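Local coordinates for putative NADH dehydrogenase/NAD(P)H nitroreductase (Parabacteroides distasonis, PDB 3M5K), which binds flavin mononucleotide and is probably an NAD(P)H-dependent oxidoreductase of the nitroreductase family, at residues E51-T56 against A80-G85. Residues are numbered along the deposited sequence; the frame is centred on the assembly and turned at random.
Sequences EFIIVT and AIVVCG
The carbonyl O of Ile53 is gripped twice by strand 80-85: Val82 N gives it a nearly straight hydrogen bond (2.9 Å, 168° at the hydrogen), and Ile81 CA approaches at 3.3 Å in a weaker CA-H...O contact. Val82 O is held in the same way, by Ile53 N and, at 3.5 Å, by Phe52 CA. Ile53-Val82 is the middle of three hydrogen-bonded antiparallel pairs. Val55-Ala80 and Glu51-Cys84 flank it, and in the latter Glu51 N sits well above the plane of the Cys84 carbonyl. The beta-branched isoleucines and valines suit the extended backbone and supply much of the packing. On one face Phe52 lies beside Val83, whose CG2 is 4.0 Å from ring atom CE2, while Ile81 CG2 comes to the ring edge; helix 28-39 covers Phe52 and Ile81. On the other face Val55 CG2 meets Val82 CG2 at 4.1 Å. There chi1 of Ile53 (-34°) is turned off the staggered -60°, with CG1 still near the backbone N, where it meets Cys84 SG; the compact thiol side chain packs here as an apolar group. Small Ala80 faces Val55, and Leu61 of helix 58-67 packs on both. The carboxylate of Glu51 leads away from strand 80-85, and its OE1 hydrogen-bonds NE2 of His168 of the second subunit. Strand 80-85 thus satisfies the N-H and C=O groups of Glu51, Ile53 and Val55, while the other edge of strand 51-55 pairs in parallel, through Phe52, Ile53 and Ile54, with the second subunit, extending the sheet across the dimer interface.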
# COMPACT_ATOMS: atom_id res chain seq x y z
N GLU A 51 -6.84 -10.95 -5.62
CA GLU A 51 -8.21 -11.47 -5.75
C GLU A 51 -9.01 -10.78 -4.66
O GLU A 51 -8.54 -10.68 -3.52
CB GLU A 51 -8.26 -12.99 -5.54
CG GLU A 51 -7.43 -13.82 -6.51
CD GLU A 51 -8.03 -13.92 -7.91
OE1 GLU A 51 -9.23 -13.59 -8.09
OE2 GLU A 51 -7.28 -14.31 -8.83
N PHE A 52 -10.21 -10.30 -4.99
CA PHE A 52 -11.05 -9.57 -4.09
C PHE A 52 -12.34 -10.34 -3.81
O PHE A 52 -13.08 -10.71 -4.75
CB PHE A 52 -11.42 -8.22 -4.71
CG PHE A 52 -10.21 -7.34 -4.94
CD1 PHE A 52 -9.47 -7.47 -6.10
CD2 PHE A 52 -9.81 -6.43 -3.97
CE1 PHE A 52 -8.33 -6.68 -6.32
CE2 PHE A 52 -8.63 -5.60 -4.18
CZ PHE A 52 -7.93 -5.74 -5.35
N ILE A 53 -12.63 -10.58 -2.53
CA ILE A 53 -13.89 -11.24 -2.16
C ILE A 53 -14.83 -10.20 -1.52
O ILE A 53 -14.52 -9.62 -0.47
CB ILE A 53 -13.69 -12.43 -1.17
CG1 ILE A 53 -12.38 -13.21 -1.40
CG2 ILE A 53 -14.98 -13.35 -1.13
CD1 ILE A 53 -12.19 -13.91 -2.73
N ILE A 54 -15.97 -9.97 -2.16
CA ILE A 54 -17.00 -9.09 -1.62
C ILE A 54 -17.93 -10.00 -0.76
O ILE A 54 -18.56 -10.93 -1.28
CB ILE A 54 -17.83 -8.39 -2.72
CG1 ILE A 54 -16.95 -7.57 -3.70
CG2 ILE A 54 -18.93 -7.54 -2.07
CD1 ILE A 54 -17.64 -7.18 -5.00
N VAL A 55 -18.00 -9.73 0.54
CA VAL A 55 -18.73 -10.60 1.46
C VAL A 55 -19.92 -9.81 1.97
O VAL A 55 -19.76 -8.81 2.68
CB VAL A 55 -17.86 -11.11 2.64
CG1 VAL A 55 -18.68 -12.15 3.50
CG2 VAL A 55 -16.56 -11.73 2.16
N THR A 56 -21.11 -10.26 1.57
CA THR A 56 -22.36 -9.71 2.08
C THR A 56 -23.18 -10.75 2.89
O THR A 56 -24.11 -10.38 3.55
CB THR A 56 -23.22 -9.15 0.92
OG1 THR A 56 -23.37 -10.17 -0.09
CG2 THR A 56 -22.59 -7.85 0.32
N ALA A 80 -18.05 -6.38 3.59
CA ALA A 80 -16.60 -6.34 3.78
C ALA A 80 -15.95 -6.85 2.51
O ALA A 80 -16.51 -7.67 1.78
CB ALA A 80 -16.19 -7.20 4.97
N ILE A 81 -14.73 -6.39 2.28
CA ILE A 81 -13.92 -6.87 1.18
C ILE A 81 -12.65 -7.55 1.73
O ILE A 81 -11.92 -6.97 2.54
CB ILE A 81 -13.51 -5.72 0.23
CG1 ILE A 81 -14.79 -5.07 -0.36
CG2 ILE A 81 -12.60 -6.26 -0.89
CD1 ILE A 81 -14.55 -3.74 -1.11
N VAL A 82 -12.41 -8.76 1.25
CA VAL A 82 -11.22 -9.54 1.62
C VAL A 82 -10.22 -9.52 0.47
O VAL A 82 -10.52 -9.99 -0.63
CB VAL A 82 -11.61 -11.00 2.01
CG1 VAL A 82 -10.38 -11.85 2.37
CG2 VAL A 82 -12.65 -10.95 3.21
N VAL A 83 -9.06 -8.89 0.71
CA VAL A 83 -8.01 -8.85 -0.29
C VAL A 83 -7.12 -10.07 -0.10
O VAL A 83 -6.60 -10.29 0.98
CB VAL A 83 -7.19 -7.51 -0.24
CG1 VAL A 83 -6.13 -7.51 -1.39
CG2 VAL A 83 -8.15 -6.28 -0.28
N CYS A 84 -6.94 -10.83 -1.19
CA CYS A 84 -6.15 -12.05 -1.20
C CYS A 84 -5.03 -11.99 -2.24
O CYS A 84 -5.13 -11.25 -3.22
CB CYS A 84 -7.04 -13.25 -1.55
SG CYS A 84 -8.48 -13.49 -0.47
N GLY A 85 -3.99 -12.79 -2.02
CA GLY A 85 -2.94 -12.93 -3.00
C GLY A 85 -2.84 -14.34 -3.50
O GLY A 85 -3.11 -15.32 -2.77